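Local atomic coordinates of ORF 37 (Human herpesvirus 8 type M, PDB entry 3FHD), a protein that cuts DNA as a metal-dependent endonuclease and exonuclease, processing branched or non-linear viral DNA so that unit-length linear genomes can be packaged. Residues L63-R69 with T489-W495; A83-A87 with V125-S130; P233-I237 with Y499-N503; L319-Y325 with V389-Y395. One frame throughout, in Å; residues are numbered along the deposited sequence.

Contact 1: L63-R69 with T489-W495; sequences LKHAKVR and TFPYIKW
Y492 stands with its ring between R69 and the backbone of F490, and its hydroxyl reaches the junction of helix 59-64 and helix 66-72. There Y492 OH donates to L63 O at 2.6 Å, coming from above the carbonyl plane, about 50° out of it. A chi1 of 52° sets CG of Y492 between the backbone N and the carbonyl carbon and turns the ring toward the helix junction. R69 lies flat over one ring face, the two planes 27° apart; its NH1, 3.5 Å from Y492 CE1, lies toward the rim, and the cation-pi contact is off-centre. R69 NE also donates to K64 O at 2.8 Å, which helps fix the rotation of the guanidinium.

On the apolar side L63 meets three side chains, each at about a right angle. Its CD1 methyl sits over the middle of the F490 ring, 4.0 Å from the centroid, while the same methyl meets the edge of the W495 indole at CH2. The other methyl, L63 CD2, faces I493 CD1. K64 is bent at chi2, and its CE passes 3.8 Å from F490 CD1. F184 makes an edge-to-face pair with F490, and L84 of helix 83-100 packs on L63 and W495. The loop after helix 468-489 is thus joined to the N-terminal helices by leucine packing inside and, toward solvent, by a stacked arginine whose charge probably strengthens its hold on the tyrosine ring.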
# COMPACT_ATOMS: atom_id res chain seq x y z
N LEU A 63 13.84 -19.60 4.60
CA LEU A 63 13.20 -20.90 4.74
C LEU A 63 13.91 -22.01 3.95
O LEU A 63 13.72 -23.22 4.22
CB LEU A 63 11.73 -20.80 4.31
CG LEU A 63 10.83 -19.90 5.15
CD1 LEU A 63 9.41 -19.91 4.56
CD2 LEU A 63 10.86 -20.35 6.61
N LYS A 64 14.74 -21.59 2.99
CA LYS A 64 15.48 -22.50 2.11
C LYS A 64 16.86 -22.80 2.68
O LYS A 64 17.54 -23.71 2.20
CB LYS A 64 15.63 -21.90 0.70
CG LYS A 64 14.32 -21.85 -0.12
CD LYS A 64 14.20 -23.06 -1.00
CE LYS A 64 12.77 -23.33 -1.49
NZ LYS A 64 12.83 -24.01 -2.84
N HIS A 65 17.27 -22.05 3.70
CA HIS A 65 18.63 -22.20 4.29
C HIS A 65 18.81 -23.61 4.88
O HIS A 65 17.85 -24.19 5.38
CB HIS A 65 18.85 -21.12 5.36
CG HIS A 65 20.28 -20.99 5.82
ND1 HIS A 65 20.87 -21.91 6.66
CD2 HIS A 65 21.22 -20.04 5.58
CE1 HIS A 65 22.13 -21.55 6.89
NE2 HIS A 65 22.36 -20.42 6.24
N ALA A 66 20.02 -24.15 4.83
CA ALA A 66 20.31 -25.47 5.40
C ALA A 66 19.86 -25.65 6.86
O ALA A 66 19.35 -26.70 7.24
CB ALA A 66 21.81 -25.82 5.23
N LYS A 67 20.04 -24.61 7.67
CA LYS A 67 19.71 -24.67 9.09
C LYS A 67 18.19 -24.72 9.38
O LYS A 67 17.79 -25.40 10.32
CB LYS A 67 20.41 -23.54 9.86
CG LYS A 67 21.95 -23.58 9.79
CD LYS A 67 22.56 -22.74 10.92
CE LYS A 67 24.07 -22.84 11.03
NZ LYS A 67 24.79 -21.58 10.62
N VAL A 68 17.36 -24.05 8.57
CA VAL A 68 15.88 -24.16 8.67
C VAL A 68 15.41 -25.54 8.16
O VAL A 68 14.52 -26.16 8.76
CB VAL A 68 15.14 -23.01 7.91
CG1 VAL A 68 13.61 -23.19 7.98
CG2 VAL A 68 15.51 -21.65 8.49
N ARG A 69 16.03 -25.99 7.06
CA ARG A 69 15.75 -27.31 6.45
C ARG A 69 16.01 -28.44 7.44
O ARG A 69 15.19 -29.36 7.59
CB ARG A 69 16.62 -27.52 5.21
CG ARG A 69 16.21 -26.73 3.97
CD ARG A 69 17.18 -27.05 2.83
NE ARG A 69 16.85 -26.35 1.59
CZ ARG A 69 16.04 -26.82 0.65
NH1 ARG A 69 15.40 -27.98 0.81
NH2 ARG A 69 15.85 -26.11 -0.45
N THR A 489 5.88 -24.52 -2.42
CA THR A 489 7.19 -23.87 -2.54
C THR A 489 8.19 -24.42 -1.52
O THR A 489 9.39 -24.48 -1.78
CB THR A 489 7.09 -22.31 -2.43
OG1 THR A 489 6.24 -21.84 -3.49
CG2 THR A 489 8.44 -21.63 -2.61
N PHE A 490 7.69 -24.82 -0.36
CA PHE A 490 8.55 -25.29 0.71
C PHE A 490 7.89 -26.58 1.20
O PHE A 490 7.38 -26.64 2.32
CB PHE A 490 8.66 -24.24 1.85
CG PHE A 490 8.90 -22.82 1.37
CD1 PHE A 490 10.19 -22.37 1.08
CD2 PHE A 490 7.83 -21.93 1.22
CE1 PHE A 490 10.42 -21.02 0.63
CE2 PHE A 490 8.04 -20.60 0.76
CZ PHE A 490 9.37 -20.16 0.47
N PRO A 491 7.89 -27.61 0.34
CA PRO A 491 7.12 -28.83 0.64
C PRO A 491 7.71 -29.65 1.80
O PRO A 491 7.04 -30.58 2.29
CB PRO A 491 7.18 -29.62 -0.68
CG PRO A 491 8.43 -29.13 -1.37
CD PRO A 491 8.61 -27.70 -0.95
N TYR A 492 8.94 -29.33 2.19
CA TYR A 492 9.65 -30.03 3.27
C TYR A 492 9.29 -29.48 4.64
O TYR A 492 9.82 -29.96 5.65
CB TYR A 492 11.17 -29.94 3.07
CG TYR A 492 11.66 -28.52 2.86
CD1 TYR A 492 11.76 -28.00 1.57
CD2 TYR A 492 11.95 -27.68 3.94
CE1 TYR A 492 12.16 -26.72 1.35
CE2 TYR A 492 12.37 -26.37 3.73
CZ TYR A 492 12.47 -25.90 2.43
OH TYR A 492 12.88 -24.64 2.18
N ILE A 493 8.44 -28.44 4.68
CA ILE A 493 8.01 -27.82 5.94
C ILE A 493 6.65 -28.36 6.39
O ILE A 493 5.64 -28.24 5.67
CB ILE A 493 7.96 -26.23 5.86
CG1 ILE A 493 9.35 -25.64 5.60
CG2 ILE A 493 7.38 -25.63 7.17
CD1 ILE A 493 9.39 -24.07 5.57
N LYS A 494 6.59 -28.92 7.60
CA LYS A 494 5.34 -29.44 8.13
C LYS A 494 4.44 -28.34 8.70
O LYS A 494 4.17 -28.33 9.90
CB LYS A 494 5.59 -30.54 9.16
CG LYS A 494 6.28 -31.77 8.58
CD LYS A 494 6.39 -32.91 9.61
CE LYS A 494 7.63 -32.77 10.51
NZ LYS A 494 8.93 -32.83 9.76
N TRP A 495 3.99 -27.44 7.83
CA TRP A 495 3.19 -26.27 8.21
C TRP A 495 2.00 -26.70 9.08
O TRP A 495 1.29 -27.66 8.73
CB TRP A 495 2.63 -25.56 6.97
CG TRP A 495 3.65 -25.03 6.02
CD1 TRP A 495 4.06 -25.60 4.85
CD2 TRP A 495 4.37 -23.80 6.15
NE1 TRP A 495 4.99 -24.79 4.22
CE2 TRP A 495 5.20 -23.68 5.01
CE3 TRP A 495 4.37 -22.78 7.12
CZ2 TRP A 495 6.06 -22.60 4.81
CZ3 TRP A 495 5.23 -21.68 6.92
CH2 TRP A 495 6.06 -21.60 5.77

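Contact 2: A83-A87 with V125-S130; sequences ALRMA and VYAACS
A83 CB lies 3.6 Å from Y126 CE1 and also rests on the backbone of S130, at 3.8 Å from S130 CA. The tyrosine ring turns its edge to the start of helix 83-100, with L84 N and L84 CA near the ring plane. One turn further on, A87 takes the place of A83: its CB meets V125 CG1 at 4.0 Å, and its backbone N is 3.6 Å from C129 SG. C129 fills the ground between the two alanines, with CB against A83 O at 3.6 Å and SG against M86 CB at 3.9 Å.

This is close helix-helix packing in the all-helical N-terminal part of the nuclease, well away from the metal site. The axes of the short segments approach to 8.3 Å and their directions differ by 124°; alanines at 83 and 87, a turn apart, probably allow so near an approach, and no hydrogen bond crosses between them.

Further out, the tyrosine is positioned by its hydroxyl, which bonds to S80 N just ahead of helix 83-100, while W71 meets the ring at a slant. In Y126 CG stands anti to the backbone N (chi1 179°), and the ring extends toward A83. M86 starts toward C129 but bends away to pack on R137, I140 and C141 of helix 134-147. V125 continues onto Y90 and F91, one turn beyond A87, and onto L119.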
# COMPACT_ATOMS: atom_id res chain seq x y z
N ALA A 83 4.16 -17.23 13.88
CA ALA A 83 5.38 -17.44 14.67
C ALA A 83 6.66 -17.52 13.82
O ALA A 83 7.69 -16.97 14.19
CB ALA A 83 5.25 -18.70 15.61
N LEU A 84 6.59 -18.22 12.70
CA LEU A 84 7.80 -18.37 11.87
C LEU A 84 8.19 -17.02 11.18
O LEU A 84 9.37 -16.71 10.99
CB LEU A 84 7.60 -19.51 10.86
CG LEU A 84 8.75 -19.89 9.94
CD1 LEU A 84 10.06 -20.12 10.73
CD2 LEU A 84 8.37 -21.12 9.08
N ARG A 85 7.18 -16.22 10.84
CA ARG A 85 7.40 -14.86 10.31
C ARG A 85 8.08 -13.95 11.37
O ARG A 85 8.98 -13.17 11.02
CB ARG A 85 6.05 -14.25 9.86
CG ARG A 85 6.17 -12.90 9.16
CD ARG A 85 6.93 -12.99 7.86
NE ARG A 85 7.28 -11.64 7.36
CZ ARG A 85 7.74 -11.37 6.14
NH1 ARG A 85 7.83 -12.33 5.24
NH2 ARG A 85 8.05 -10.11 5.82
N MET A 86 7.64 -14.06 12.63
CA MET A 86 8.27 -13.35 13.78
C MET A 86 9.73 -13.77 13.93
O MET A 86 10.61 -12.91 14.06
CB MET A 86 7.51 -13.59 15.09
CG MET A 86 6.19 -12.82 15.20
SD MET A 86 6.31 -11.02 15.00
CE MET A 86 4.96 -10.83 13.92
N ALA A 87 10.00 -15.08 13.85
CA ALA A 87 11.38 -15.64 13.88
C ALA A 87 12.25 -15.03 12.77
O ALA A 87 13.38 -14.58 13.02
CB ALA A 87 11.33 -17.16 13.73
N VAL A 125 14.80 -19.47 18.82
CA VAL A 125 14.14 -18.26 18.35
C VAL A 125 12.69 -18.58 18.02
O VAL A 125 11.77 -17.90 18.52
CB VAL A 125 14.87 -17.64 17.14
CG1 VAL A 125 14.07 -16.51 16.54
CG2 VAL A 125 16.25 -17.14 17.60
N TYR A 126 12.47 -19.66 17.26
CA TYR A 126 11.11 -20.07 16.92
C TYR A 126 10.24 -20.33 18.16
O TYR A 126 9.10 -19.88 18.22
CB TYR A 126 11.07 -21.29 15.96
CG TYR A 126 9.64 -21.66 15.70
CD1 TYR A 126 8.90 -21.00 14.70
CD2 TYR A 126 8.99 -22.57 16.52
CE1 TYR A 126 7.58 -21.28 14.51
CE2 TYR A 126 7.65 -22.88 16.34
CZ TYR A 126 6.96 -22.22 15.33
OH TYR A 126 5.64 -22.50 15.15
N ALA A 127 10.75 -21.10 19.12
CA ALA A 127 10.01 -21.42 20.34
C ALA A 127 9.60 -20.13 21.09
O ALA A 127 8.44 -19.97 21.46
CB ALA A 127 10.81 -22.35 21.22
N ALA A 128 10.54 -19.22 21.27
CA ALA A 128 10.27 -17.94 21.96
C ALA A 128 9.25 -17.09 21.19
O ALA A 128 8.36 -16.45 21.79
CB ALA A 128 11.58 -17.17 22.16
N CYS A 129 9.40 -17.05 19.86
CA CYS A 129 8.41 -16.38 19.00
C CYS A 129 7.04 -17.04 19.09
O CYS A 129 6.03 -16.35 19.10
CB CYS A 129 8.90 -16.30 17.56
SG CYS A 129 10.25 -15.14 17.41
N SER A 130 7.01 -18.38 19.18
CA SER A 130 5.75 -19.09 19.34
C SER A 130 5.01 -18.70 20.63
O SER A 130 3.79 -18.89 20.73
CB SER A 130 5.98 -20.60 19.33
OG SER A 130 4.74 -21.25 19.15

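Contact 3: P233-I237 with Y499-N503; sequences PQNGI and YLSAN
N235 reaches across to N503, the last modelled residue, from an Asx turn in the loop between strands 230-231 and 238-240; its partner segment is the short, weakly bonded helix 498-502 and its end.

Among the polar contacts, N235 ND2 donates to N503 OD1 at 2.8 Å, nearly straight at 167°. The acceptor lies in the N235 amide plane, but the donor is tilted 34° from the N503 carbonyl plane, and the two amides are turned 60° apart. The other end of the N235 amide closes the turn: I237 N donates to OD1 in the carbonyl plane, on a lone pair, and F238 N also bonds to that oxygen. With both ends of the amide engaged, its rotation is fixed. Q234 points its own amide elsewhere, OE1 accepting from R137.

In the packing, N503 crosses Q234 at about a right angle, N503 ND2 only 3.0 Å from Q234 CB, a tight approach. L500 CD1 sits 3.5 Å from N235 CB and meets I237 CG2 tip to tip at 3.9 Å; M81 covers both I237 and L500.

Y499 contributes a ring edge: Q234 O, buried here with no polar partner in the model, lies near the ring plane, 3.7 Å from Y499 CE2.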
# COMPACT_ATOMS: atom_id res chain seq x y z
N PRO A 233 0.25 -8.49 12.29
CA PRO A 233 0.77 -9.22 13.47
C PRO A 233 -0.03 -10.48 13.79
O PRO A 233 0.45 -11.34 14.53
CB PRO A 233 0.66 -8.19 14.61
CG PRO A 233 -0.47 -7.25 14.15
CD PRO A 233 -0.36 -7.20 12.65
N GLN A 234 -1.24 -10.60 13.26
CA GLN A 234 -2.09 -11.73 13.62
C GLN A 234 -1.83 -12.95 12.74
O GLN A 234 -1.97 -14.06 13.21
CB GLN A 234 -3.56 -11.34 13.58
CG GLN A 234 -3.97 -10.31 14.66
CD GLN A 234 -3.80 -10.86 16.08
OE1 GLN A 234 -2.70 -11.24 16.49
NE2 GLN A 234 -4.89 -10.89 16.82
N ASN A 235 -1.38 -12.74 11.50
CA ASN A 235 -1.10 -13.88 10.59
C ASN A 235 0.30 -13.94 9.95
O ASN A 235 0.78 -15.02 9.60
CB ASN A 235 -2.20 -14.01 9.53
CG ASN A 235 -2.41 -12.73 8.75
OD1 ASN A 235 -1.51 -12.26 8.04
ND2 ASN A 235 -3.60 -12.14 8.87
N GLY A 236 0.93 -12.79 9.79
CA GLY A 236 2.23 -12.72 9.13
C GLY A 236 2.26 -13.06 7.63
O GLY A 236 3.33 -13.23 7.07
N ILE A 237 1.09 -13.13 6.98
CA ILE A 237 1.03 -13.43 5.52
C ILE A 237 0.59 -12.24 4.67
O ILE A 237 0.85 -12.20 3.46
CB ILE A 237 0.17 -14.69 5.21
CG1 ILE A 237 -1.34 -14.40 5.32
CG2 ILE A 237 0.53 -15.82 6.13
CD1 ILE A 237 -2.21 -15.52 4.73
N TYR A 499 -3.50 -22.13 13.63
CA TYR A 499 -3.59 -20.76 14.13
C TYR A 499 -3.99 -19.77 13.04
O TYR A 499 -4.77 -18.85 13.29
CB TYR A 499 -2.28 -20.30 14.81
CG TYR A 499 -2.46 -19.03 15.63
CD1 TYR A 499 -2.89 -19.09 16.96
CD2 TYR A 499 -2.24 -17.78 15.06
CE1 TYR A 499 -3.09 -17.92 17.72
CE2 TYR A 499 -2.42 -16.60 15.80
CZ TYR A 499 -2.85 -16.68 17.13
OH TYR A 499 -3.03 -15.53 17.87
N LEU A 500 -3.45 -19.99 11.84
CA LEU A 500 -3.67 -19.09 10.70
C LEU A 500 -5.15 -19.01 10.29
O LEU A 500 -5.68 -17.91 10.05
CB LEU A 500 -2.81 -19.52 9.51
CG LEU A 500 -2.56 -18.51 8.40
CD1 LEU A 500 -1.66 -17.39 8.91
CD2 LEU A 500 -1.94 -19.18 7.18
N SER A 501 -5.79 -20.18 10.21
CA SER A 501 -7.22 -20.27 9.89
C SER A 501 -8.13 -19.73 11.01
O SER A 501 -9.29 -19.38 10.75
CB SER A 501 -7.63 -21.70 9.49
OG SER A 501 -6.98 -22.68 10.27
N ALA A 502 -7.61 -19.66 12.24
CA ALA A 502 -8.31 -18.98 13.34
C ALA A 502 -8.42 -17.47 13.09
O ALA A 502 -9.44 -16.85 13.42
CB ALA A 502 -7.62 -19.25 14.67
N ASN A 503 -7.39 -16.88 12.49
CA ASN A 503 -7.38 -15.44 12.20
C ASN A 503 -8.31 -15.05 11.05
O ASN A 503 -8.77 -13.90 10.96
CB ASN A 503 -5.96 -14.95 11.91
CG ASN A 503 -5.88 -13.44 11.75
OD1 ASN A 503 -5.62 -12.94 10.66
ND2 ASN A 503 -6.15 -12.71 12.84

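Contact 4: L319-Y325 with V389-Y395; sequences LPSESDY and VNVRHSY. With SO4 (sulfate ion), chain D.
An Asx turn at N390, where strand 379-389 passes into helix 394-412, receives the loop 319-325 on the flank of the nuclease sheet. With chi1 at 179° the N390 side chain runs straight out from its backbone N, placing ND2 between two carbonyls of that loop. S321 O and D324 O each accept from N390 ND2 at 2.8 Å, and both lie close to the amide plane, so the two N-H groups are used and the amide is held flat. N390 OD1 takes R392 N to close the turn. Beside it, N390 N donates to Y325 O at 2.8 Å. The D324 side chain forms salt bridges with R270 and K272.

R392 reaches the other end of the loop. Its NH1 gives a straight bond, 166°, to P320 O at 2.9 Å, nearly along the C=O axis. L319 and E322 CG cover opposite guanidinium faces, and NH2 makes a weak bond to a sulfate, probably from the crystallisation liquor, that R341 also binds. E322 OE2 is linked to R392 O through a water that donates to both.

H393 caps helix 394-412, its ND1 accepting from Y395 N at 2.9 Å. Y325 CB lies over the face of this imidazole, 3.6 Å from its centroid, and the Y325 ring points its edge at the same face. Y395 completes the aromatic cluster and has K268 as a cation-pi partner; its side chain is about 6 Å from that of E266, a magnesium ligand. Through Y395 the cluster borders the metal site of the PD-(D/E)XK nuclease fold.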
# COMPACT_ATOMS: atom_id res chain seq x y z
N LEU A 319 -22.02 -5.95 -15.59
CA LEU A 319 -20.74 -6.23 -14.95
C LEU A 319 -19.70 -5.21 -15.42
O LEU A 319 -19.46 -5.11 -16.62
CB LEU A 319 -20.31 -7.66 -15.33
CG LEU A 319 -19.09 -8.36 -14.74
CD1 LEU A 319 -19.22 -8.59 -13.23
CD2 LEU A 319 -18.95 -9.70 -15.44
N PRO A 320 -19.09 -4.45 -14.48
CA PRO A 320 -18.04 -3.51 -14.92
C PRO A 320 -16.83 -4.27 -15.48
O PRO A 320 -16.56 -5.39 -15.07
CB PRO A 320 -17.67 -2.76 -13.63
CG PRO A 320 -18.77 -3.07 -12.63
CD PRO A 320 -19.27 -4.43 -13.01
N SER A 321 -16.11 -3.69 -16.44
CA SER A 321 -14.89 -4.32 -16.88
C SER A 321 -13.79 -4.02 -15.85
O SER A 321 -14.03 -3.31 -14.87
CB SER A 321 -14.48 -3.86 -18.28
OG SER A 321 -14.01 -2.53 -18.28
N GLU A 322 -12.61 -4.58 -16.07
CA GLU A 322 -11.48 -4.36 -15.16
C GLU A 322 -10.59 -3.23 -15.68
O GLU A 322 -9.57 -2.92 -15.06
CB GLU A 322 -10.67 -5.65 -14.99
CG GLU A 322 -11.30 -6.69 -14.09
CD GLU A 322 -10.58 -8.04 -14.16
OE1 GLU A 322 -9.93 -8.34 -15.20
OE2 GLU A 322 -10.67 -8.82 -13.19
N SER A 323 -10.99 -2.61 -16.79
CA SER A 323 -10.13 -1.69 -17.56
C SER A 323 -9.68 -0.40 -16.84
O SER A 323 -8.53 0.04 -17.03
CB SER A 323 -10.73 -1.39 -18.95
OG SER A 323 -11.62 -0.28 -18.97
N ASP A 324 -10.56 0.25 -16.07
CA ASP A 324 -10.09 1.34 -15.22
C ASP A 324 -10.93 1.44 -13.96
O ASP A 324 -11.87 0.68 -13.76
CB ASP A 324 -9.96 2.71 -15.94
CG ASP A 324 -8.69 3.49 -15.55
OD1 ASP A 324 -8.25 3.42 -14.40
OD2 ASP A 324 -8.08 4.16 -16.42
N TYR A 325 -10.56 2.36 -13.08
CA TYR A 325 -11.05 2.24 -11.72
C TYR A 325 -12.13 3.21 -11.29
O TYR A 325 -12.55 3.17 -10.12
CB TYR A 325 -9.89 2.26 -10.75
CG TYR A 325 -9.10 3.54 -10.75
CD1 TYR A 325 -9.52 4.64 -10.01
CD2 TYR A 325 -7.91 3.63 -11.49
CE1 TYR A 325 -8.78 5.82 -10.01
CE2 TYR A 325 -7.16 4.78 -11.47
CZ TYR A 325 -7.59 5.86 -10.73
OH TYR A 325 -6.82 7.00 -10.75
N VAL A 389 -15.83 4.31 -7.25
CA VAL A 389 -14.80 3.28 -7.41
C VAL A 389 -15.37 2.10 -8.21
O VAL A 389 -16.53 1.74 -8.03
CB VAL A 389 -14.23 2.78 -6.05
CG1 VAL A 389 -15.31 2.03 -5.25
CG2 VAL A 389 -12.97 1.90 -6.28
N ASN A 390 -14.55 1.52 -9.09
CA ASN A 390 -14.89 0.28 -9.75
C ASN A 390 -14.50 -0.89 -8.84
O ASN A 390 -13.29 -1.17 -8.60
CB ASN A 390 -14.17 0.21 -11.11
CG ASN A 390 -14.45 -1.07 -11.87
OD1 ASN A 390 -15.17 -1.97 -11.41
ND2 ASN A 390 -13.90 -1.15 -13.09
N VAL A 391 -15.52 -1.58 -8.32
CA VAL A 391 -15.33 -2.62 -7.30
C VAL A 391 -14.65 -3.87 -7.85
O VAL A 391 -14.21 -4.74 -7.09
CB VAL A 391 -16.65 -3.00 -6.55
CG1 VAL A 391 -17.33 -1.72 -5.97
CG2 VAL A 391 -17.61 -3.76 -7.47
N ARG A 392 -14.56 -3.96 -9.18
CA ARG A 392 -13.85 -5.04 -9.84
C ARG A 392 -12.39 -4.69 -10.13
O ARG A 392 -11.64 -5.53 -10.62
CB ARG A 392 -14.53 -5.40 -11.17
CG ARG A 392 -15.96 -5.93 -10.99
CD ARG A 392 -16.41 -6.71 -12.22
NE ARG A 392 -15.81 -8.04 -12.29
CZ ARG A 392 -15.31 -8.60 -13.39
NH1 ARG A 392 -15.28 -7.94 -14.54
NH2 ARG A 392 -14.80 -9.83 -13.33
N HIS A 393 -12.00 -3.45 -9.91
CA HIS A 393 -10.65 -3.04 -10.34
C HIS A 393 -9.65 -3.43 -9.26
O HIS A 393 -9.97 -3.44 -8.06
CB HIS A 393 -10.57 -1.54 -10.64
CG HIS A 393 -9.27 -1.12 -11.28
ND1 HIS A 393 -8.13 -0.88 -10.55
CD2 HIS A 393 -8.94 -0.92 -12.58
CE1 HIS A 393 -7.14 -0.55 -11.38
NE2 HIS A 393 -7.61 -0.56 -12.61
N SER A 394 -8.42 -3.72 -9.68
CA SER A 394 -7.38 -4.06 -8.71
C SER A 394 -7.17 -2.99 -7.62
O SER A 394 -6.75 -3.34 -6.52
CB SER A 394 -6.06 -4.39 -9.43
OG SER A 394 -5.45 -3.22 -9.86
N TYR A 395 -7.48 -1.72 -7.88
CA TYR A 395 -7.31 -0.67 -6.87
C TYR A 395 -8.34 -0.77 -5.74
O TYR A 395 -8.06 -0.37 -4.61
CB TYR A 395 -7.33 0.75 -7.44
CG TYR A 395 -6.23 1.04 -8.44
CD1 TYR A 395 -5.12 0.19 -8.55
CD2 TYR A 395 -6.27 2.16 -9.24
CE1 TYR A 395 -4.12 0.42 -9.46
CE2 TYR A 395 -5.22 2.41 -10.19
CZ TYR A 395 -4.17 1.53 -10.26
OH TYR A 395 -3.14 1.73 -11.16
S SO4 D . -14.04 -13.58 -15.27
O1 SO4 D . -13.99 -12.98 -16.60
O2 SO4 D . -13.61 -12.58 -14.29
O3 SO4 D . -15.41 -14.01 -14.96
O4 SO4 D . -13.15 -14.74 -15.22
O HOH W 1 -11.79 -8.18 -10.45

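In the fold
Contacts 1, 2 and 3 sit on the same side of the chain's centre, while contact 4 lies apart, its centre 29 Å from that of contact 3 and about 38 and 39 Å from those of contacts 1 and 2. Contact 2 is buried and apolar; the others are partly buried and mix hydrogen bonds with packing. Contacts 1 and 2 share packing through L84, and R85 CG meets G236 O of contact 3 at 3.5 Å. The C-terminal tail runs from contact 1 straight into contact 3, tying N-terminal helices and then the loop between strands 230-231 and 238-240. Contact 4 alone, richest in cross-segment hydrogen bonds, borders the magnesium site.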